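Local coordinates for protein quinoline 2-oxidoreductase small subunit (Pseudomonas putida, PDB 1T3Q) that carries two [2Fe-2S] clusters in a molybdenum hydroxylase and probably relays electrons from the molybdopterin site towards FAD during quinoline oxidation, at residues A[8-13]-A[71-76]; A[28-33]-A[44-49]; A[94-99]-A[113-118]; A[102-107]-A[148-153]. All coordinates share one frame; numbering follows the deposited sequence.

Contact 1 (A[8-13]-A[71-76])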
loop_
_atom_site.group_PDB
_atom_site.type_symbol
_atom_site.label_atom_id
_atom_site.label_comp_id
_atom_site.label_asym_id
_atom_site.label_seq_id
_atom_site.Cartn_x
_atom_site.Cartn_y
_atom_site.Cartn_z
ATOM N N GLN A 8 7.325 28.056 14.534
ATOM C CA GLN A 8 8.748 27.998 14.316
ATOM C C GLN A 8 8.924 27.742 12.815
ATOM O O GLN A 8 10.051 27.668 12.317
ATOM C CB GLN A 8 9.367 26.873 15.149
ATOM C CG GLN A 8 8.960 26.980 16.608
ATOM C CD GLN A 8 9.394 25.796 17.424
ATOM O OE1 GLN A 8 10.464 25.804 18.031
ATOM N NE2 GLN A 8 8.560 24.762 17.446
ATOM N N LEU A 9 7.792 27.639 12.107
ATOM C CA LEU A 9 7.744 27.403 10.651
ATOM C C LEU A 9 7.740 28.693 9.843
ATOM O O LEU A 9 7.018 29.640 10.160
ATOM C CB LEU A 9 6.483 26.610 10.261
ATOM C CG LEU A 9 6.558 25.107 9.931
ATOM C CD1 LEU A 9 7.504 24.415 10.885
ATOM C CD2 LEU A 9 5.163 24.484 10.009
ATOM N N MET A 10 8.524 28.706 8.775
ATOM C CA MET A 10 8.625 29.867 7.904
ATOM C C MET A 10 7.988 29.610 6.540
ATOM O O MET A 10 8.158 28.538 5.952
ATOM C CB MET A 10 10.096 30.257 7.734
ATOM C CG MET A 10 10.740 30.790 9.009
ATOM S SD MET A 10 12.453 31.281 8.765
ATOM C CE MET A 10 12.243 32.727 7.714
ATOM N N ARG A 11 7.257 30.603 6.047
ATOM C CA ARG A 11 6.577 30.516 4.762
ATOM C C ARG A 11 7.575 30.782 3.645
ATOM O O ARG A 11 8.070 31.898 3.498
ATOM C CB ARG A 11 5.442 31.541 4.709
ATOM C CG ARG A 11 4.652 31.551 3.410
ATOM C CD ARG A 11 3.435 32.459 3.531
ATOM N NE ARG A 11 2.607 32.456 2.329
ATOM C CZ ARG A 11 2.972 32.984 1.165
ATOM N NH1 ARG A 11 4.160 33.563 1.038
ATOM N NH2 ARG A 11 2.146 32.939 0.126
ATOM N N ILE A 12 7.871 29.752 2.861
ATOM C CA ILE A 12 8.824 29.894 1.773
ATOM C C ILE A 12 8.145 29.893 0.415
ATOM O O ILE A 12 7.323 29.029 0.114
ATOM C CB ILE A 12 9.884 28.769 1.808
ATOM C CG1 ILE A 12 10.584 28.764 3.174
ATOM C CG2 ILE A 12 10.901 28.973 0.686
ATOM C CD1 ILE A 12 11.207 30.098 3.561
ATOM N N SER A 13 8.503 30.877 -0.400
ATOM C CA SER A 13 7.942 31.020 -1.731
ATOM C C SER A 13 9.014 30.757 -2.783
ATOM O O SER A 13 10.009 31.481 -2.869
ATOM C CB SER A 13 7.371 32.432 -1.894
ATOM O OG SER A 13 6.831 32.620 -3.187
ATOM N N LEU A 71 19.766 25.374 2.978
ATOM C CA LEU A 71 18.647 25.357 3.915
ATOM C C LEU A 71 17.377 25.476 3.082
ATOM O O LEU A 71 17.360 26.165 2.055
ATOM C CB LEU A 71 18.719 26.536 4.901
ATOM C CG LEU A 71 19.928 26.674 5.835
ATOM C CD1 LEU A 71 19.728 27.891 6.731
ATOM C CD2 LEU A 71 20.081 25.422 6.694
ATOM N N ALA A 72 16.314 24.808 3.510
ATOM C CA ALA A 72 15.064 24.890 2.778
ATOM C C ALA A 72 14.634 26.354 2.713
ATOM O O ALA A 72 14.104 26.805 1.698
ATOM C CB ALA A 72 13.987 24.046 3.468
ATOM N N VAL A 73 14.871 27.105 3.787
ATOM C CA VAL A 73 14.484 28.513 3.790
ATOM C C VAL A 73 15.286 29.345 2.786
ATOM O O VAL A 73 14.873 30.442 2.419
ATOM C CB VAL A 73 14.596 29.156 5.203
ATOM C CG1 VAL A 73 13.619 28.487 6.150
ATOM C CG2 VAL A 73 16.019 29.061 5.734
ATOM N N GLN A 74 16.420 28.824 2.325
ATOM C CA GLN A 74 17.223 29.556 1.348
ATOM C C GLN A 74 16.691 29.371 -0.068
ATOM O O GLN A 74 17.277 29.867 -1.028
ATOM C CB GLN A 74 18.691 29.128 1.425
ATOM C CG GLN A 74 19.369 29.593 2.707
ATOM C CD GLN A 74 20.798 29.117 2.833
ATOM O OE1 GLN A 74 21.074 27.923 2.754
ATOM N NE2 GLN A 74 21.717 30.050 3.040
ATOM N N ALA A 75 15.568 28.671 -0.197
ATOM C CA ALA A 75 14.970 28.458 -1.509
ATOM C C ALA A 75 14.088 29.651 -1.867
ATOM O O ALA A 75 13.637 29.785 -3.007
ATOM C CB ALA A 75 14.137 27.183 -1.510
ATOM N N GLU A 76 13.848 30.514 -0.882
ATOM C CA GLU A 76 13.010 31.690 -1.080
ATOM C C GLU A 76 13.416 32.483 -2.313
ATOM O O GLU A 76 14.581 32.850 -2.476
ATOM C CB GLU A 76 13.070 32.603 0.149
ATOM C CG GLU A 76 12.309 33.924 -0.018
ATOM C CD GLU A 76 10.796 33.737 -0.029
ATOM O OE1 GLU A 76 10.089 34.608 -0.578
ATOM O OE2 GLU A 76 10.313 32.725 0.523
HETATM O O HOH W 1 7.434 33.671 1.567
#
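Ile12, on strand 10-16 of the plant-type ferredoxin domain, a beta-grasp fold, packs against the 3-10 turn 72-75 that precedes strand 79-81. Its CB lies 4.2 Å from Glu76 OE2, and from there the side chain divides. The CG2 branch heads for the end of the turn, where it comes within 3.7 Å of Glu76 N and meets the methyl group of Ala75. The other branch starts at CG1, held beside the backbone N (chi1 -56°), and its tip CD1 closes to 3.6 Å on Val73 CA. A beta-branched residue suits this place because its two arms cover separate parts of the turn, while Phe23 and Val25 of strand 19-25 pack beside it. Nearer the margin, Met10 SD touches Val73 CG1 at 4.0 Å, and Tyr8 of the medium subunit packs on both residues. The polar link comes from Glu76, whose chain folds at chi2 (71°) to carry the carboxylate back to the strand. Ser13 N donates to Glu76 OE2 over 2.7 Å in a nearly straight bond (177°) that arrives from above the carboxylate plane. One water bridges the two segments, donating to Arg11 O at 2.7 Å and to Glu76 OE2 at 3.2 Å.

Contact 2 (A[28-33]-A[44-49]). With FES (Fe2/s2 (inorganic) cluster), chain H.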
loop_
_atom_site.group_PDB
_atom_site.type_symbol
_atom_site.label_atom_id
_atom_site.label_comp_id
_atom_site.label_asym_id
_atom_site.label_seq_id
_atom_site.Cartn_x
_atom_site.Cartn_y
_atom_site.Cartn_z
ATOM N N ARG A 28 15.961 24.584 10.457
ATOM C CA ARG A 28 16.816 23.409 10.650
ATOM C C ARG A 28 16.708 22.321 9.586
ATOM O O ARG A 28 17.477 21.359 9.608
ATOM C CB ARG A 28 16.536 22.769 12.018
ATOM C CG ARG A 28 15.191 22.044 12.103
ATOM C CD ARG A 28 14.951 21.458 13.496
ATOM N NE ARG A 28 16.052 20.602 13.936
ATOM C CZ ARG A 28 16.115 20.014 15.130
ATOM N NH1 ARG A 28 17.153 19.253 15.448
ATOM N NH2 ARG A 28 15.137 20.185 16.008
ATOM N N MET A 29 15.757 22.452 8.670
ATOM C CA MET A 29 15.574 21.447 7.629
ATOM C C MET A 29 16.267 21.855 6.330
ATOM O O MET A 29 16.081 22.981 5.852
ATOM C CB MET A 29 14.071 21.234 7.371
ATOM C CG MET A 29 13.754 20.211 6.283
ATOM S SD MET A 29 11.993 19.903 6.031
ATOM C CE MET A 29 11.706 18.592 7.207
ATOM N N HIS A 30 17.075 20.961 5.757
ATOM C CA HIS A 30 17.715 21.317 4.499
ATOM C C HIS A 30 16.733 21.147 3.341
ATOM O O HIS A 30 15.671 20.540 3.493
ATOM C CB HIS A 30 19.027 20.541 4.261
ATOM C CG HIS A 30 18.937 19.053 4.443
ATOM N ND1 HIS A 30 18.048 18.263 3.746
ATOM C CD2 HIS A 30 19.702 18.203 5.170
ATOM C CE1 HIS A 30 18.275 16.991 4.030
ATOM N NE2 HIS A 30 19.275 16.928 4.892
ATOM N N LEU A 31 17.079 21.723 2.195
ATOM C CA LEU A 31 16.225 21.687 1.014
ATOM C C LEU A 31 15.884 20.287 0.516
ATOM O O LEU A 31 14.754 20.037 0.083
ATOM C CB LEU A 31 16.875 22.507 -0.107
ATOM C CG LEU A 31 16.060 22.689 -1.390
ATOM C CD1 LEU A 31 14.667 23.204 -1.055
ATOM C CD2 LEU A 31 16.788 23.652 -2.316
ATOM N N ALA A 32 16.849 19.372 0.581
ATOM C CA ALA A 32 16.612 18.000 0.141
ATOM C C ALA A 32 15.443 17.410 0.930
ATOM O O ALA A 32 14.502 16.876 0.349
ATOM C CB ALA A 32 17.874 17.153 0.337
ATOM N N ASP A 33 15.499 17.510 2.256
ATOM C CA ASP A 33 14.418 16.994 3.101
ATOM C C ASP A 33 13.090 17.721 2.848
ATOM O O ASP A 33 12.030 17.098 2.838
ATOM C CB ASP A 33 14.782 17.120 4.590
ATOM C CG ASP A 33 15.625 15.953 5.101
ATOM O OD1 ASP A 33 16.056 16.002 6.277
ATOM O OD2 ASP A 33 15.861 14.986 4.341
ATOM N N THR A 44 14.499 13.545 -5.491
ATOM C CA THR A 44 15.794 14.000 -4.988
ATOM C C THR A 44 16.193 13.027 -3.876
ATOM O O THR A 44 15.441 12.833 -2.921
ATOM C CB THR A 44 15.689 15.446 -4.427
ATOM O OG1 THR A 44 15.298 16.336 -5.486
ATOM C CG2 THR A 44 17.024 15.907 -3.860
ATOM N N LYS A 45 17.367 12.417 -4.011
ATOM C CA LYS A 45 17.838 11.430 -3.040
ATOM C C LYS A 45 18.945 11.938 -2.131
ATOM O O LYS A 45 19.693 12.849 -2.484
ATOM C CB LYS A 45 18.342 10.169 -3.765
ATOM C CG LYS A 45 17.378 9.557 -4.782
ATOM C CD LYS A 45 16.013 9.219 -4.194
ATOM C CE LYS A 45 15.145 8.506 -5.218
ATOM N NZ LYS A 45 13.724 8.399 -4.791
ATOM N N ILE A 46 19.056 11.309 -0.964
ATOM C CA ILE A 46 20.062 11.670 0.023
ATOM C C ILE A 46 20.983 10.484 0.292
ATOM O O ILE A 46 20.526 9.425 0.724
ATOM C CB ILE A 46 19.396 12.081 1.353
ATOM C CG1 ILE A 46 18.459 13.268 1.116
ATOM C CG2 ILE A 46 20.458 12.430 2.376
ATOM C CD1 ILE A 46 17.641 13.648 2.335
ATOM N N GLY A 47 22.276 10.663 0.042
ATOM C CA GLY A 47 23.219 9.585 0.269
ATOM C C GLY A 47 24.327 9.871 1.271
ATOM O O GLY A 47 25.048 8.948 1.664
ATOM N N CYS A 48 24.484 11.126 1.689
ATOM C CA CYS A 48 25.542 11.465 2.641
ATOM C C CYS A 48 25.272 12.696 3.504
ATOM O O CYS A 48 25.746 12.767 4.636
ATOM C CB CYS A 48 26.874 11.673 1.909
ATOM S SG CYS A 48 26.993 13.248 0.986
ATOM N N GLU A 49 24.535 13.667 2.963
ATOM C CA GLU A 49 24.228 14.907 3.682
ATOM C C GLU A 49 25.484 15.689 4.072
ATOM O O GLU A 49 25.485 16.455 5.045
ATOM C CB GLU A 49 23.373 14.601 4.926
ATOM C CG GLU A 49 21.937 14.219 4.571
ATOM C CD GLU A 49 21.100 13.756 5.756
ATOM O OE1 GLU A 49 20.057 14.388 6.031
ATOM O OE2 GLU A 49 21.473 12.753 6.403
HETATM FE FE1 FES H . 25.292 13.551 -0.699
HETATM FE FE2 FES H . 23.850 15.859 -0.767
HETATM S S1 FES H . 25.799 15.607 -1.618
HETATM S S2 FES H . 23.215 13.817 0.065
#
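His30 NE2 donates to Glu49 OE1 at 2.9 Å, almost straight (170°) and in the ring plane, using the anti lone pair of a carboxylate turned 81° from the ring. At the same ring's edge, Ile46 CD1 approaches His30 CE1 to 3.8 Å; its CG1 rests on Ala32 CB, whose small methyl permits the approach. One shell out, His30 CG stands between the backbone N and the carbonyl carbon (chi1 50°), turning the ring back so that ND1 accepts from Asp33 N at 3.0 Å as N-cap of helix 31-39. Glu49 and Asp33 also share Lys2 of the medium subunit, which would offset their like charges. A phenylalanine in place of His30 would probably cost helix 31-39 its side-chain cap and leave Glu49 OE1 with that lysine but without the imidazole N-H. Cys48 SG binds the iron FE1 at 2.4 Å, beside Cys53, and Glu49 N lies 3.2 Å from the bridging sulfide S2. This is the cysteine-rich cluster-binding loop of plant-type [2Fe-2S] ferredoxins.

Contact 3 (A[94-99]-A[113-118]); sequences ALQDSF and GMLATA
Helix segments 94-99 and 113-118 cross at 130° between their N-to-C directions, with axes 11.2 Å apart at closest, a spacing that has to be filled by large side chains. Leu115 does most of the filling. Its CG stands beside the backbone N (chi1 -68°), and from there the CD2 methyl reaches over the Phe99 ring, 3.9 Å from the centroid and close to the ring normal, a CH-pi contact on one face. The same methyl is 3.7 Å from Leu95 CG, so it touches the Leu95 branch point and the Phe99 face at once. Leu95, its CG anti to the backbone N, extends across to helix 111-124, where its CD2 meets Ala118 CB at 4.0 Å; the short alanine allows that approach. Phe99 is touched on its edge as well, CE2 lying 4.0 Å from Met114 CB. The rest of Met114 bends away, its side chain about 6 Å from the iron-sulfur cluster and near Cys110 and Cys142. Gln96 adds only its aliphatic part, a longer contact to Leu115 CD1, while its amide NE2 bonds to Leu27 O of the large subunit. The interface between these two helices of the second [2Fe-2S] domain is thus made by carbon alone: shape complementarity and burial hold it, and the polar ends beside it are spent on other partners.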
loop_
_atom_site.group_PDB
_atom_site.type_symbol
_atom_site.label_atom_id
_atom_site.label_comp_id
_atom_site.label_asym_id
_atom_site.label_seq_id
_atom_site.Cartn_x
_atom_site.Cartn_y
_atom_site.Cartn_z
ATOM N N ALA A 94 15.328 13.352 -24.383
ATOM C CA ALA A 94 16.533 12.818 -25.005
ATOM C C ALA A 94 17.590 12.312 -24.026
ATOM O O ALA A 94 18.128 11.218 -24.204
ATOM C CB ALA A 94 17.138 13.861 -25.932
ATOM N N LEU A 95 17.893 13.107 -23.006
ATOM C CA LEU A 95 18.905 12.722 -22.022
ATOM C C LEU A 95 18.506 11.454 -21.272
ATOM O O LEU A 95 19.302 10.524 -21.160
ATOM C CB LEU A 95 19.139 13.860 -21.023
ATOM C CG LEU A 95 20.218 13.606 -19.962
ATOM C CD1 LEU A 95 21.539 13.254 -20.636
ATOM C CD2 LEU A 95 20.371 14.845 -19.081
ATOM N N GLN A 96 17.277 11.424 -20.763
ATOM C CA GLN A 96 16.773 10.266 -20.025
ATOM C C GLN A 96 16.765 9.027 -20.906
ATOM O O GLN A 96 17.235 7.960 -20.506
ATOM C CB GLN A 96 15.356 10.532 -19.513
ATOM C CG GLN A 96 15.265 11.662 -18.502
ATOM C CD GLN A 96 13.833 12.039 -18.193
ATOM O OE1 GLN A 96 13.066 12.383 -19.095
ATOM N NE2 GLN A 96 13.461 11.978 -16.915
ATOM N N ASP A 97 16.230 9.171 -22.113
ATOM C CA ASP A 97 16.175 8.051 -23.038
ATOM C C ASP A 97 17.570 7.527 -23.339
ATOM O O ASP A 97 17.770 6.317 -23.490
ATOM C CB ASP A 97 15.476 8.462 -24.335
ATOM C CG ASP A 97 15.480 7.357 -25.366
ATOM O OD1 ASP A 97 16.316 7.406 -26.295
ATOM O OD2 ASP A 97 14.658 6.432 -25.237
ATOM N N SER A 98 18.539 8.435 -23.419
ATOM C CA SER A 98 19.913 8.042 -23.686
ATOM C C SER A 98 20.464 7.220 -22.516
ATOM O O SER A 98 21.144 6.213 -22.721
ATOM C CB SER A 98 20.783 9.272 -23.907
ATOM O OG SER A 98 22.081 8.886 -24.310
ATOM N N PHE A 99 20.184 7.658 -21.293
ATOM C CA PHE A 99 20.642 6.922 -20.110
ATOM C C PHE A 99 20.134 5.480 -20.196
ATOM O O PHE A 99 20.864 4.529 -19.902
ATOM C CB PHE A 99 20.096 7.574 -18.827
ATOM C CG PHE A 99 21.058 8.520 -18.167
ATOM C CD1 PHE A 99 21.578 9.614 -18.860
ATOM C CD2 PHE A 99 21.445 8.321 -16.844
ATOM C CE1 PHE A 99 22.466 10.492 -18.248
ATOM C CE2 PHE A 99 22.337 9.197 -16.219
ATOM C CZ PHE A 99 22.848 10.285 -16.921
ATOM N N GLY A 113 20.706 12.950 -9.393
ATOM C CA GLY A 113 21.854 13.840 -9.312
ATOM C C GLY A 113 22.682 13.856 -10.588
ATOM O O GLY A 113 23.170 14.911 -11.005
ATOM N N MET A 114 22.848 12.687 -11.205
ATOM C CA MET A 114 23.600 12.574 -12.450
ATOM C C MET A 114 22.963 13.451 -13.523
ATOM O O MET A 114 23.651 14.201 -14.210
ATOM C CB MET A 114 23.608 11.123 -12.946
ATOM C CG MET A 114 24.492 10.178 -12.154
ATOM S SD MET A 114 26.223 10.596 -12.318
ATOM C CE MET A 114 26.930 9.541 -10.996
ATOM N N LEU A 115 21.645 13.348 -13.657
ATOM C CA LEU A 115 20.905 14.117 -14.654
ATOM C C LEU A 115 21.036 15.627 -14.467
ATOM O O LEU A 115 21.171 16.374 -15.447
ATOM C CB LEU A 115 19.426 13.710 -14.637
ATOM C CG LEU A 115 19.126 12.284 -15.124
ATOM C CD1 LEU A 115 17.693 11.907 -14.789
ATOM C CD2 LEU A 115 19.370 12.191 -16.624
ATOM N N ALA A 116 21.001 16.076 -13.214
ATOM C CA ALA A 116 21.122 17.499 -12.911
ATOM C C ALA A 116 22.470 18.020 -13.411
ATOM O O ALA A 116 22.538 19.016 -14.139
ATOM C CB ALA A 116 20.986 17.732 -11.394
ATOM N N THR A 117 23.546 17.341 -13.036
ATOM C CA THR A 117 24.871 17.768 -13.460
ATOM C C THR A 117 25.007 17.670 -14.981
ATOM O O THR A 117 25.549 18.575 -15.618
ATOM C CB THR A 117 25.978 16.929 -12.787
ATOM O OG1 THR A 117 25.880 17.068 -11.364
ATOM C CG2 THR A 117 27.357 17.411 -13.229
ATOM N N ALA A 118 24.501 16.588 -15.564
ATOM C CA ALA A 118 24.593 16.412 -17.013
ATOM C C ALA A 118 23.874 17.539 -17.758
ATOM O O ALA A 118 24.388 18.057 -18.756
ATOM C CB ALA A 118 24.020 15.066 -17.419
#

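Contact 4 (A[102-107]-A[148-153]); sequences HHALQC and ETIIDA. With FES (Fe2/s2 (inorganic) cluster), chain G; MCN (pterin cytosine dinucleotide), chain N.
Thr149 OG1, turned by chi1 (50°) between the backbone N and the carbonyl carbon, donates to His103 O at 2.8 Å from above the carbonyl plane. This bond ties helix 148-154 to the turn where His103, in a Schellman motif, ends helix 94-101. Packing is closest here: Thr149 CB lies 3.1 Å from His102 O, and Ala104 CB touches both Ile150 CG1 (3.9 Å) and Ala153 CB (4.1 Å), which suits a small side chain. The looser, partly exposed side belongs to His102, whose ring lays one face over the helix backbone, Asp152 O 3.9 Å above its centre. Its CD2 meets Asp152 CB at 3.5 Å, while the Asp152 carboxylate pairs with Arg130. An alanine in place of His102 would probably uncover that backbone and take from Ser98 O the bond it receives from ND1. Further along, Gln106 OE1 accepts from N2' of the pterin at 2.7 Å and Cys107 binds iron. Helix 148-154 is thus set against the loop joining helices 94-101 and 111-124, with Phe99 and Met114 packing against Ile150.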
loop_
_atom_site.group_PDB
_atom_site.type_symbol
_atom_site.label_atom_id
_atom_site.label_comp_id
_atom_site.label_asym_id
_atom_site.label_seq_id
_atom_site.Cartn_x
_atom_site.Cartn_y
_atom_site.Cartn_z
ATOM N N HIS A 102 21.815 3.376 -23.121
ATOM C CA HIS A 102 23.197 3.021 -22.818
ATOM C C HIS A 102 23.375 2.296 -21.488
ATOM O O HIS A 102 24.503 2.012 -21.090
ATOM C CB HIS A 102 24.090 4.269 -22.821
ATOM C CG HIS A 102 24.346 4.825 -24.189
ATOM N ND1 HIS A 102 23.529 5.768 -24.776
ATOM C CD2 HIS A 102 25.318 4.556 -25.092
ATOM C CE1 HIS A 102 23.989 6.057 -25.982
ATOM N NE2 HIS A 102 25.073 5.336 -26.197
ATOM N N HIS A 103 22.272 1.996 -20.816
ATOM C CA HIS A 103 22.333 1.319 -19.517
ATOM C C HIS A 103 23.245 2.130 -18.594
ATOM O O HIS A 103 24.277 1.649 -18.117
ATOM C CB HIS A 103 22.860 -0.117 -19.682
ATOM C CG HIS A 103 22.821 -0.927 -18.418
ATOM N ND1 HIS A 103 21.765 -0.872 -17.533
ATOM C CD2 HIS A 103 23.686 -1.842 -17.915
ATOM C CE1 HIS A 103 21.979 -1.719 -16.541
ATOM N NE2 HIS A 103 23.137 -2.319 -16.748
ATOM N N ALA A 104 22.848 3.376 -18.353
ATOM C CA ALA A 104 23.606 4.299 -17.512
ATOM C C ALA A 104 23.161 4.285 -16.046
ATOM O O ALA A 104 23.581 5.127 -15.260
ATOM C CB ALA A 104 23.494 5.722 -18.070
ATOM N N LEU A 105 22.289 3.350 -15.689
ATOM C CA LEU A 105 21.839 3.230 -14.303
ATOM C C LEU A 105 21.503 1.771 -13.971
ATOM O O LEU A 105 21.158 0.982 -14.840
ATOM C CB LEU A 105 20.607 4.095 -14.025
ATOM C CG LEU A 105 19.337 3.702 -14.764
ATOM C CD1 LEU A 105 18.113 4.091 -13.949
ATOM C CD2 LEU A 105 19.328 4.382 -16.133
ATOM N N GLN A 106 21.615 1.446 -12.691
ATOM C CA GLN A 106 21.328 0.130 -12.175
ATOM C C GLN A 106 20.341 0.245 -11.010
ATOM O O GLN A 106 19.124 0.059 -11.189
ATOM C CB GLN A 106 22.638 -0.564 -11.777
ATOM C CG GLN A 106 23.366 -1.178 -12.985
ATOM C CD GLN A 106 24.657 -1.927 -12.688
ATOM O OE1 GLN A 106 24.746 -2.701 -11.738
ATOM N NE2 GLN A 106 25.662 -1.713 -13.536
ATOM N N CYS A 107 20.852 0.563 -9.827
ATOM C CA CYS A 107 19.940 0.696 -8.695
ATOM C C CYS A 107 19.158 2.000 -8.887
ATOM O O CYS A 107 18.045 2.149 -8.394
ATOM C CB CYS A 107 20.746 0.711 -7.397
ATOM S SG CYS A 107 21.496 2.275 -6.934
ATOM N N GLU A 148 31.362 4.345 -17.136
ATOM C CA GLU A 148 31.512 4.411 -18.586
ATOM C C GLU A 148 30.231 4.657 -19.375
ATOM O O GLU A 148 30.213 5.495 -20.279
ATOM C CB GLU A 148 32.207 3.161 -19.137
ATOM C CG GLU A 148 32.434 3.263 -20.646
ATOM C CD GLU A 148 33.280 2.148 -21.214
ATOM O OE1 GLU A 148 33.365 2.056 -22.459
ATOM O OE2 GLU A 148 33.864 1.372 -20.430
ATOM N N THR A 149 29.155 3.958 -19.028
ATOM C CA THR A 149 27.910 4.121 -19.761
ATOM C C THR A 149 27.211 5.459 -19.521
ATOM O O THR A 149 26.390 5.881 -20.332
ATOM C CB THR A 149 26.937 2.954 -19.475
ATOM O OG1 THR A 149 26.809 2.762 -18.061
ATOM C CG2 THR A 149 27.461 1.668 -20.115
ATOM N N ILE A 150 27.518 6.115 -18.406
ATOM C CA ILE A 150 26.935 7.424 -18.129
ATOM C C ILE A 150 27.637 8.413 -19.067
ATOM O O ILE A 150 27.006 9.329 -19.614
ATOM C CB ILE A 150 27.158 7.848 -16.655
ATOM C CG1 ILE A 150 26.312 6.970 -15.732
ATOM C CG2 ILE A 150 26.786 9.314 -16.465
ATOM C CD1 ILE A 150 26.584 7.183 -14.248
ATOM N N ILE A 151 28.940 8.215 -19.258
ATOM C CA ILE A 151 29.714 9.079 -20.150
ATOM C C ILE A 151 29.171 8.851 -21.565
ATOM O O ILE A 151 28.987 9.799 -22.334
ATOM C CB ILE A 151 31.224 8.733 -20.122
ATOM C CG1 ILE A 151 31.753 8.768 -18.684
ATOM C CG2 ILE A 151 32.013 9.722 -20.984
ATOM C CD1 ILE A 151 31.583 10.098 -17.974
ATOM N N ASP A 152 28.907 7.590 -21.894
ATOM C CA ASP A 152 28.364 7.236 -23.205
ATOM C C ASP A 152 27.028 7.938 -23.437
ATOM O O ASP A 152 26.787 8.500 -24.504
ATOM C CB ASP A 152 28.116 5.726 -23.309
ATOM C CG ASP A 152 29.390 4.904 -23.274
ATOM O OD1 ASP A 152 29.272 3.670 -23.115
ATOM O OD2 ASP A 152 30.496 5.468 -23.417
ATOM N N ALA A 153 26.155 7.882 -22.435
ATOM C CA ALA A 153 24.832 8.481 -22.533
ATOM C C ALA A 153 24.868 9.990 -22.760
ATOM O O ALA A 153 24.149 10.506 -23.617
ATOM C CB ALA A 153 24.011 8.163 -21.277
HETATM FE FE1 FES G . 23.317 2.664 -8.303
HETATM FE FE2 FES G . 24.458 4.770 -9.568
HETATM S S1 FES G . 22.996 3.410 -10.461
HETATM S S2 FES G . 24.620 4.198 -7.427
HETATM N N1 MCN N . 22.841 -11.943 -15.772
HETATM C C2 MCN N . 22.502 -12.243 -17.132
HETATM N N3 MCN N . 23.002 -13.462 -17.563
HETATM C C4 MCN N . 23.768 -14.356 -16.822
HETATM C C5 MCN N . 24.094 -13.989 -15.438
HETATM C C6 MCN N . 23.633 -12.801 -14.923
HETATM O O2 MCN N . 21.864 -11.464 -17.805
HETATM N N4 MCN N . 24.185 -15.493 -17.335
HETATM C "C1'" MCN N . 22.256 -10.585 -15.231
HETATM C C2D MCN N . 20.917 -10.812 -14.392
HETATM O "O2'" MCN N . 20.005 -9.673 -14.586
HETATM C "C3'" MCN N . 21.423 -10.987 -12.975
HETATM C C4D MCN N . 22.588 -10.033 -12.862
HETATM O O4D MCN N . 23.120 -9.907 -14.275
HETATM O "O3'" MCN N . 20.354 -10.654 -12.021
HETATM C "C5'" MCN N . 23.646 -10.386 -11.779
HETATM O "O5'" MCN N . 23.995 -11.727 -12.017
HETATM P PA MCN N . 23.909 -12.885 -10.948
HETATM O O1A MCN N . 22.786 -13.773 -11.389
HETATM O O2A MCN N . 25.335 -13.399 -10.842
HETATM O O3A MCN N . 23.657 -12.375 -9.424
HETATM P PB MCN N . 22.335 -11.835 -8.699
HETATM O O1B MCN N . 22.028 -12.787 -7.590
HETATM O O2B MCN N . 21.245 -11.551 -9.691
HETATM O O3B MCN N . 22.792 -10.416 -8.106
HETATM C C10 MCN N . 23.498 -10.335 -6.894
HETATM C "C9'" MCN N . 24.910 -10.020 -7.265
HETATM C "C8'" MCN N . 25.644 -9.852 -5.914
HETATM S "S8'" MCN N . 25.690 -11.313 -4.885
HETATM C "C7'" MCN N . 26.253 -8.747 -5.480
HETATM S "S7'" MCN N . 27.079 -8.568 -3.907
HETATM C "C6'" MCN N . 26.178 -7.470 -6.385
HETATM C C7 MCN N . 26.012 -7.849 -7.832
HETATM O "O9'" MCN N . 24.904 -8.715 -8.013
HETATM N "N5'" MCN N . 25.115 -6.587 -5.748
HETATM C C4A MCN N . 24.719 -5.593 -6.728
HETATM N "N8'" MCN N . 25.783 -6.624 -8.671
HETATM C C4B MCN N . 25.050 -5.545 -8.095
HETATM N "N1'" MCN N . 24.637 -4.553 -9.019
HETATM C "C2'" MCN N . 23.856 -3.579 -8.497
HETATM N "N2'" MCN N . 23.448 -2.601 -9.334
HETATM N "N3'" MCN N . 23.454 -3.557 -7.177
HETATM C "C4'" MCN N . 23.820 -4.539 -6.182
HETATM O "O4'" MCN N . 23.425 -4.448 -5.045
#

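Contacts 1 and 2 belong to the plant-type ferredoxin domain, contacts 3 and 4 to the helical second cluster domain. Contact 1 is partly buried at the margin and mixes apolar packing with one direct carboxylate hydrogen bond and a bridging water; contact 2 is buried and relies on charged and polar groups beside a cluster. They join where Ala72 N meets Met29 O at 3.0 Å. Contact 3 is apolar core, whereas contact 4, which like contact 2 carries a cluster cysteine, is partly buried and adds a threonine-to-backbone hydrogen bond to its methyl packing. These two share a wall: Phe99 CD1 packs on Ala153 CB and Ser98 OG bonds to Ala153 O. Contacts 2 and 3 come within about 6 Å, nearest atoms, without touching.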